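Local coordinates for protein UDP-N-acetylglucosamine pyrophosphorylase (Entamoeba histolytica, PDB 3OC9) that probably makes UDP-N-acetylglucosamine and diphosphate from UTP and N-acetylglucosamine 1-phosphate, the last step of UDP-N-acetylglucosamine biosynthesis, at residues H260-A274 with I310-V322. Numbering follows the deposited sequence.
Sequences HISINGYSTSFLEKA and IFFFDVFPLATKV. Unlike the reference sequence in segment 310-322: Ile310 (reference Met).
The Phe316 ring turns its edge toward a face of the His260 imidazole, an offset edge-to-face pair with planes at 84°. Ser262 N lies over the opposite face, toward the rim. At the imidazole edge lie Phe312 CZ, 3.8 Å from His260 CE1, and the Asn264 amide. Asn264 ND2 donates to His260 NE2 over 3.3 Å, nearly straight at 169°. The bond lies close to the ring and amide planes and helps fix how both groups are turned. The same ND2 sits 3.5 Å from Phe312 CE1. Ser262 OG lies at the Phe312 edge. One Phe312 face has Phe313 CD1 over its centre, and Phe313 CB covers a Phe316 face near the rim. Tyr266 OH touches two rings: it is 3.6 Å from Phe312 CD1 and in plane at the Phe316 edge.

A second, apolar patch forms on helix 268-274. Phe270 has CG anti to its backbone N (chi1 -179°), which carries the ring to the end of the 3-10 segment. Phe270 CE2 meets CB of Ala319, just past it, at 3.8 Å, and Val315 O lies at the ring edge. Ala274 CB packs on Val315 CG2 at 3.8 Å, beside Phe161 of helix 160-166.

The aromatic cluster of His260, Phe312, Phe313 and Phe316 packs the 3-10 connection between strands 305-309 and 322-326 against the corner between strands 258-261 and 263-267. The Phe270 patch packs it against helix 268-274, within a GT-A-type nucleotidyltransferase fold.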
ATOM      1  N   HIS A 260       3.286  -7.937   9.362  1.00 18.14           N
ATOM      2  CA  HIS A 260       3.415  -6.579   8.748  1.00 18.35           C
ATOM      3  C   HIS A 260       2.936  -6.575   7.291  1.00 19.02           C
ATOM      4  O   HIS A 260       3.483  -7.309   6.461  1.00 19.63           O
ATOM      5  CB  HIS A 260       4.895  -6.097   8.822  1.00 18.01           C
ATOM      6  CG  HIS A 260       5.173  -4.835   8.047  1.00 17.24           C
ATOM      7  ND1 HIS A 260       6.023  -4.801   6.958  1.00 17.77           N
ATOM      8  CD2 HIS A 260       4.717  -3.565   8.211  1.00 17.63           C
ATOM      9  CE1 HIS A 260       6.061  -3.566   6.473  1.00 20.01           C
ATOM     10  NE2 HIS A 260       5.284  -2.792   7.221  1.00 16.03           N
ATOM     11  N   ILE A 261       1.919  -5.773   6.966  1.00 18.97           N
ATOM     12  CA  ILE A 261       1.337  -5.834   5.597  1.00 21.20           C
ATOM     13  C   ILE A 261       1.484  -4.538   4.761  1.00 20.20           C
ATOM     14  O   ILE A 261       0.827  -4.380   3.717  1.00 20.85           O
ATOM     15  CB  ILE A 261      -0.145  -6.352   5.557  1.00 22.98           C
ATOM     16  CG1 ILE A 261      -0.967  -5.723   6.656  1.00 23.44           C
ATOM     17  CG2 ILE A 261      -0.223  -7.924   5.562  1.00 25.83           C
ATOM     18  CD1 ILE A 261      -1.347  -4.303   6.358  1.00 23.59           C
ATOM     19  N   SER A 262       2.357  -3.632   5.208  1.00 19.33           N
ATOM     20  CA  SER A 262       2.729  -2.410   4.441  1.00 18.78           C
ATOM     21  C   SER A 262       1.573  -1.414   4.180  1.00 17.82           C
ATOM     22  O   SER A 262       1.411  -0.917   3.054  1.00 16.27           O
ATOM     23  CB  SER A 262       3.439  -2.730   3.093  1.00 20.37           C
ATOM     24  OG  SER A 262       4.672  -3.417   3.266  1.00 24.82           O
ATOM     25  N   ILE A 263       0.790  -1.126   5.219  1.00 15.99           N
ATOM     26  CA  ILE A 263      -0.134   0.040   5.223  1.00 15.74           C
ATOM     27  C   ILE A 263       0.189   0.806   6.528  1.00 15.56           C
ATOM     28  O   ILE A 263      -0.243   0.383   7.615  1.00 15.18           O
ATOM     29  CB  ILE A 263      -1.655  -0.359   5.143  1.00 15.39           C
ATOM     30  CG1 ILE A 263      -1.945  -1.298   3.953  1.00 15.77           C
ATOM     31  CG2 ILE A 263      -2.568   0.933   5.061  1.00 16.52           C
ATOM     32  CD1 ILE A 263      -3.330  -2.020   4.029  1.00 18.25           C
ATOM     33  N   ASN A 264       0.960   1.907   6.422  1.00 15.30           N
ATOM     34  CA  ASN A 264       1.565   2.598   7.607  1.00 16.00           C
ATOM     35  C   ASN A 264       1.278   4.101   7.604  1.00 16.77           C
ATOM     36  O   ASN A 264       1.421   4.755   6.560  1.00 16.23           O
ATOM     37  CB  ASN A 264       3.107   2.346   7.658  1.00 15.64           C
ATOM     38  CG  ASN A 264       3.451   0.838   7.790  1.00 16.80           C
ATOM     39  OD1 ASN A 264       3.079   0.198   8.774  1.00 16.49           O
ATOM     40  ND2 ASN A 264       4.160   0.280   6.793  1.00 16.02           N
ATOM     41  N   GLY A 265       0.848   4.635   8.757  1.00 16.49           N
ATOM     42  CA  GLY A 265       0.637   6.086   8.928  1.00 16.65           C
ATOM     43  C   GLY A 265       1.793   6.773   9.668  1.00 17.15           C
ATOM     44  O   GLY A 265       2.322   6.217  10.633  1.00 17.04           O
ATOM     45  N   TYR A 266       2.178   7.972   9.203  1.00 17.01           N
ATOM     46  CA  TYR A 266       3.314   8.730   9.759  1.00 17.57           C
ATOM     47  C   TYR A 266       2.945  10.195  10.051  1.00 19.00           C
ATOM     48  O   TYR A 266       2.298  10.851   9.212  1.00 19.43           O
ATOM     49  CB  TYR A 266       4.487   8.751   8.763  1.00 17.81           C
ATOM     50  CG  TYR A 266       5.050   7.418   8.289  1.00 16.42           C
ATOM     51  CD1 TYR A 266       5.944   6.689   9.093  1.00 15.97           C
ATOM     52  CD2 TYR A 266       4.753   6.923   7.012  1.00 17.07           C
ATOM     53  CE1 TYR A 266       6.499   5.479   8.649  1.00 16.90           C
ATOM     54  CE2 TYR A 266       5.317   5.705   6.545  1.00 18.30           C
ATOM     55  CZ  TYR A 266       6.173   4.989   7.369  1.00 18.13           C
ATOM     56  OH  TYR A 266       6.714   3.792   6.907  1.00 20.06           O
ATOM     57  N   SER A 267       3.379  10.722  11.203  1.00 19.55           N
ATOM     58  CA  SER A 267       3.259  12.178  11.482  1.00 19.60           C
ATOM     59  C   SER A 267       4.310  12.937  10.658  1.00 20.08           C
ATOM     60  O   SER A 267       5.360  12.373  10.329  1.00 19.76           O
ATOM     61  CB  SER A 267       3.377  12.478  13.000  1.00 20.30           C
ATOM     62  OG  SER A 267       4.733  12.346  13.459  1.00 19.24           O
ATOM     63  N   THR A 268       4.031  14.201  10.305  1.00 20.47           N
ATOM     64  CA  THR A 268       4.957  15.017   9.488  1.00 21.25           C
ATOM     65  C   THR A 268       6.278  15.247  10.249  1.00 21.88           C
ATOM     66  O   THR A 268       7.372  15.184   9.658  1.00 21.24           O
ATOM     67  CB  THR A 268       4.270  16.346   9.012  1.00 21.94           C
ATOM     68  OG1 THR A 268       3.118  16.027   8.216  1.00 21.58           O
ATOM     69  CG2 THR A 268       5.231  17.202   8.181  1.00 22.61           C
ATOM     70  N   SER A 269       6.175  15.476  11.560  1.00 22.88           N
ATOM     71  CA  SER A 269       7.365  15.621  12.412  0.55 23.74           C
ATOM     72  C   SER A 269       8.241  14.360  12.366  1.00 23.17           C
ATOM     73  O   SER A 269       9.488  14.458  12.348  1.00 23.33           O
ATOM     74  CB  SER A 269       6.964  15.951  13.856  0.55 24.61           C
ATOM     75  OG  SER A 269       8.107  16.115  14.680  0.55 26.01           O
ATOM     76  N   PHE A 270       7.609  13.174  12.335  1.00 22.22           N
ATOM     77  CA  PHE A 270       8.393  11.928  12.228  1.00 21.47           C
ATOM     78  C   PHE A 270       9.095  11.801  10.856  1.00 20.89           C
ATOM     79  O   PHE A 270      10.275  11.418  10.797  1.00 21.28           O
ATOM     80  CB  PHE A 270       7.597  10.633  12.584  1.00 20.36           C
ATOM     81  CG  PHE A 270       8.447   9.372  12.473  1.00 20.21           C
ATOM     82  CD1 PHE A 270       8.380   8.567  11.344  1.00 19.25           C
ATOM     83  CD2 PHE A 270       9.381   9.044  13.477  1.00 21.08           C
ATOM     84  CE1 PHE A 270       9.218   7.434  11.211  1.00 19.97           C
ATOM     85  CE2 PHE A 270      10.215   7.916  13.360  1.00 21.00           C
ATOM     86  CZ  PHE A 270      10.127   7.103  12.236  1.00 21.49           C
ATOM     87  N   LEU A 271       8.388  12.137   9.772  1.00 20.43           N
ATOM     88  CA  LEU A 271       8.993  12.135   8.426  1.00 20.54           C
ATOM     89  C   LEU A 271      10.226  13.067   8.359  1.00 21.66           C
ATOM     90  O   LEU A 271      11.218  12.743   7.699  1.00 21.78           O
ATOM     91  CB  LEU A 271       7.961  12.517   7.333  1.00 20.50           C
ATOM     92  CG  LEU A 271       6.803  11.527   7.073  1.00 19.60           C
ATOM     93  CD1 LEU A 271       5.832  12.116   6.060  1.00 20.21           C
ATOM     94  CD2 LEU A 271       7.291  10.145   6.616  1.00 19.57           C
ATOM     95  N   GLU A 272      10.167  14.202   9.058  1.00 22.69           N
ATOM     96  CA  GLU A 272      11.346  15.105   9.150  1.00 23.99           C
ATOM     97  C   GLU A 272      12.561  14.432   9.811  1.00 24.09           C
ATOM     98  O   GLU A 272      13.704  14.581   9.308  1.00 24.50           O
ATOM     99  CB  GLU A 272      10.971  16.456   9.802  1.00 24.63           C
ATOM    100  CG  GLU A 272      10.013  17.294   8.930  1.00 27.66           C
ATOM    101  CD  GLU A 272       9.421  18.525   9.615  1.00 33.64           C
ATOM    102  OE1 GLU A 272       9.007  18.444  10.801  1.00 35.77           O
ATOM    103  OE2 GLU A 272       9.340  19.583   8.948  1.00 33.89           O
ATOM    104  N   LYS A 273      12.329  13.672  10.894  1.00 23.71           N
ATOM    105  CA  LYS A 273      13.410  12.881  11.545  1.00 24.46           C
ATOM    106  C   LYS A 273      13.934  11.766  10.650  1.00 23.91           C
ATOM    107  O   LYS A 273      15.151  11.573  10.527  1.00 23.83           O
ATOM    108  CB  LYS A 273      12.956  12.278  12.890  1.00 24.81           C
ATOM    109  CG  LYS A 273      12.515  13.273  13.940  1.00 28.55           C
ATOM    110  CD  LYS A 273      12.237  12.566  15.288  1.00 33.08           C
ATOM    111  CE  LYS A 273      11.997  13.571  16.425  1.00 35.72           C
ATOM    112  NZ  LYS A 273      10.854  14.513  16.144  1.00 35.12           N
ATOM    113  N   ALA A 274      13.019  11.042   9.997  1.00 22.83           N
ATOM    114  CA  ALA A 274      13.378   9.912   9.138  1.00 23.15           C
ATOM    115  C   ALA A 274      14.293  10.295   7.961  1.00 23.84           C
ATOM    116  O   ALA A 274      15.172   9.504   7.562  1.00 23.40           O
ATOM    117  CB  ALA A 274      12.101   9.203   8.621  1.00 22.02           C
ATOM    118  N   ILE A 310      17.990  -0.137   0.109  1.00 24.03           N
ATOM    119  CA  ILE A 310      17.620   0.210   1.503  1.00 23.75           C
ATOM    120  C   ILE A 310      16.100  -0.016   1.664  1.00 23.11           C
ATOM    121  O   ILE A 310      15.333   0.144   0.690  1.00 23.30           O
ATOM    122  CB  ILE A 310      18.051   1.672   1.904  1.00 23.95           C
ATOM    123  CG1 ILE A 310      17.638   2.686   0.825  1.00 24.30           C
ATOM    124  CG2 ILE A 310      19.604   1.763   2.191  1.00 25.85           C
ATOM    125  CD1 ILE A 310      17.871   4.185   1.168  1.00 22.70           C
ATOM    126  N   PHE A 311      15.666  -0.407   2.877  1.00 22.68           N
ATOM    127  CA  PHE A 311      14.274  -0.883   3.154  1.00 22.58           C
ATOM    128  C   PHE A 311      13.531   0.087   4.113  1.00 21.79           C
ATOM    129  O   PHE A 311      14.081   0.474   5.146  1.00 22.19           O
ATOM    130  CB  PHE A 311      14.303  -2.287   3.819  1.00 22.39           C
ATOM    131  CG  PHE A 311      14.755  -3.436   2.915  1.00 23.80           C
ATOM    132  CD1 PHE A 311      14.890  -3.285   1.527  1.00 25.00           C
ATOM    133  CD2 PHE A 311      14.983  -4.695   3.473  1.00 24.91           C
ATOM    134  CE1 PHE A 311      15.285  -4.368   0.714  1.00 26.76           C
ATOM    135  CE2 PHE A 311      15.365  -5.782   2.667  1.00 26.56           C
ATOM    136  CZ  PHE A 311      15.513  -5.609   1.288  1.00 27.19           C
ATOM    137  N   PHE A 312      12.302   0.496   3.783  1.00 21.43           N
ATOM    138  CA  PHE A 312      11.640   1.543   4.567  1.00 20.88           C
ATOM    139  C   PHE A 312      11.399   1.122   6.023  1.00 20.33           C
ATOM    140  O   PHE A 312      11.493   1.954   6.922  1.00 19.85           O
ATOM    141  CB  PHE A 312      10.337   2.081   3.899  1.00 20.65           C
ATOM    142  CG  PHE A 312       9.144   1.174   4.056  1.00 21.00           C
ATOM    143  CD1 PHE A 312       8.462   1.084   5.280  1.00 20.25           C
ATOM    144  CD2 PHE A 312       8.698   0.410   2.978  1.00 23.00           C
ATOM    145  CE1 PHE A 312       7.360   0.207   5.441  1.00 22.54           C
ATOM    146  CE2 PHE A 312       7.598  -0.458   3.119  1.00 24.83           C
ATOM    147  CZ  PHE A 312       6.930  -0.557   4.351  1.00 22.75           C
ATOM    148  N   PHE A 313      11.140  -0.166   6.247  1.00 20.39           N
ATOM    149  CA  PHE A 313      10.807  -0.649   7.609  1.00 20.41           C
ATOM    150  C   PHE A 313      11.987  -0.669   8.582  1.00 20.37           C
ATOM    151  O   PHE A 313      11.798  -0.782   9.808  1.00 19.41           O
ATOM    152  CB  PHE A 313      10.003  -1.980   7.590  1.00 20.82           C
ATOM    153  CG  PHE A 313      10.608  -3.065   6.727  1.00 22.73           C
ATOM    154  CD1 PHE A 313      10.115  -3.303   5.441  1.00 24.13           C
ATOM    155  CD2 PHE A 313      11.672  -3.848   7.198  1.00 23.90           C
ATOM    156  CE1 PHE A 313      10.670  -4.302   4.625  1.00 26.31           C
ATOM    157  CE2 PHE A 313      12.235  -4.867   6.392  1.00 25.19           C
ATOM    158  CZ  PHE A 313      11.735  -5.086   5.098  1.00 25.36           C
ATOM    159  N   ASP A 314      13.218  -0.513   8.069  1.00 20.63           N
ATOM    160  CA  ASP A 314      14.365  -0.328   8.976  1.00 20.95           C
ATOM    161  C   ASP A 314      14.347   1.018   9.722  1.00 21.27           C
ATOM    162  O   ASP A 314      15.174   1.228  10.614  1.00 21.65           O
ATOM    163  CB  ASP A 314      15.722  -0.529   8.243  1.00 21.90           C
ATOM    164  CG  ASP A 314      16.007  -2.002   7.903  1.00 24.70           C
ATOM    165  OD1 ASP A 314      15.628  -2.913   8.691  1.00 24.61           O
ATOM    166  OD2 ASP A 314      16.630  -2.265   6.836  1.00 24.95           O
ATOM    167  N   VAL A 315      13.394   1.902   9.377  1.00 20.53           N
ATOM    168  CA  VAL A 315      13.199   3.178  10.102  1.00 20.43           C
ATOM    169  C   VAL A 315      12.372   3.030  11.403  1.00 19.34           C
ATOM    170  O   VAL A 315      12.448   3.894  12.284  1.00 18.41           O
ATOM    171  CB  VAL A 315      12.626   4.321   9.191  1.00 20.72           C
ATOM    172  CG1 VAL A 315      11.091   4.338   9.172  1.00 21.14           C
ATOM    173  CG2 VAL A 315      13.177   5.687   9.648  1.00 22.75           C
ATOM    174  N   PHE A 316      11.643   1.918  11.538  1.00 18.37           N
ATOM    175  CA  PHE A 316      10.742   1.722  12.706  1.00 18.04           C
ATOM    176  C   PHE A 316      11.391   1.924  14.106  1.00 19.03           C
ATOM    177  O   PHE A 316      10.751   2.531  14.987  1.00 18.08           O
ATOM    178  CB  PHE A 316       9.965   0.369  12.657  1.00 18.00           C
ATOM    179  CG  PHE A 316       8.920   0.231  11.529  1.00 16.46           C
ATOM    180  CD1 PHE A 316       8.609   1.266  10.630  1.00 18.08           C
ATOM    181  CD2 PHE A 316       8.235  -0.996  11.399  1.00 17.07           C
ATOM    182  CE1 PHE A 316       7.623   1.068   9.595  1.00 18.12           C
ATOM    183  CE2 PHE A 316       7.245  -1.207  10.365  1.00 18.07           C
ATOM    184  CZ  PHE A 316       6.932  -0.168   9.480  1.00 16.28           C
ATOM    185  N   PRO A 317      12.646   1.434  14.332  1.00 19.82           N
ATOM    186  CA  PRO A 317      13.221   1.598  15.697  1.00 21.11           C
ATOM    187  C   PRO A 317      13.623   3.046  16.089  1.00 21.99           C
ATOM    188  O   PRO A 317      13.935   3.313  17.273  1.00 23.18           O
ATOM    189  CB  PRO A 317      14.433   0.640  15.717  1.00 21.71           C
ATOM    190  CG  PRO A 317      14.659   0.206  14.299  1.00 22.49           C
ATOM    191  CD  PRO A 317      13.422   0.493  13.489  1.00 19.79           C
ATOM    192  N   LEU A 318      13.593   3.969  15.121  1.00 21.66           N
ATOM    193  CA  LEU A 318      13.807   5.402  15.414  1.00 22.57           C
ATOM    194  C   LEU A 318      12.671   6.017  16.260  1.00 23.34           C
ATOM    195  O   LEU A 318      12.893   6.952  17.052  1.00 23.69           O
ATOM    196  CB  LEU A 318      14.011   6.194  14.102  1.00 22.99           C
ATOM    197  CG  LEU A 318      14.280   7.716  14.149  1.00 25.51           C
ATOM    198  CD1 LEU A 318      15.589   8.046  14.863  1.00 27.13           C
ATOM    199  CD2 LEU A 318      14.292   8.299  12.743  1.00 27.10           C
ATOM    200  N   ALA A 319      11.454   5.501  16.094  1.00 22.39           N
ATOM    201  CA  ALA A 319      10.272   6.028  16.818  1.00 22.85           C
ATOM    202  C   ALA A 319      10.183   5.640  18.309  1.00 23.63           C
ATOM    203  O   ALA A 319      10.566   4.522  18.674  1.00 24.47           O
ATOM    204  CB  ALA A 319       8.995   5.598  16.087  1.00 22.59           C
ATOM    205  N   THR A 320       9.651   6.542  19.154  1.00 23.96           N
ATOM    206  CA  THR A 320       9.333   6.202  20.573  1.00 24.87           C
ATOM    207  C   THR A 320       7.821   6.061  20.867  1.00 24.04           C
ATOM    208  O   THR A 320       7.433   5.554  21.940  1.00 24.56           O
ATOM    209  CB  THR A 320       9.920   7.215  21.628  1.00 25.48           C
ATOM    210  OG1 THR A 320       9.365   8.516  21.424  1.00 26.56           O
ATOM    211  CG2 THR A 320      11.455   7.288  21.570  1.00 27.20           C
ATOM    212  N   LYS A 321       6.971   6.518  19.942  1.00 23.13           N
ATOM    213  CA  LYS A 321       5.510   6.407  20.126  1.00 22.43           C
ATOM    214  C   LYS A 321       4.903   5.679  18.920  1.00 21.28           C
ATOM    215  O   LYS A 321       4.755   6.276  17.832  1.00 20.07           O
ATOM    216  CB  LYS A 321       4.871   7.784  20.286  1.00 24.05           C
ATOM    217  CG  LYS A 321       5.409   8.576  21.504  1.00 26.99           C
ATOM    218  CD  LYS A 321       4.797   9.976  21.592  1.00 33.97           C
ATOM    219  CE  LYS A 321       3.378   9.986  22.162  1.00 37.67           C
ATOM    220  NZ  LYS A 321       3.188   9.039  23.298  1.00 41.83           N
ATOM    221  N   VAL A 322       4.572   4.399  19.115  1.00 19.73           N
ATOM    222  CA  VAL A 322       4.076   3.539  18.000  1.00 19.61           C
ATOM    223  C   VAL A 322       2.789   2.815  18.426  1.00 19.47           C
ATOM    224  O   VAL A 322       2.748   2.214  19.522  1.00 20.81           O
ATOM    225  CB  VAL A 322       5.139   2.457  17.606  1.00 18.77           C
ATOM    226  CG1 VAL A 322       4.595   1.484  16.516  1.00 18.69           C
ATOM    227  CG2 VAL A 322       6.473   3.097  17.161  1.00 19.07           C
TER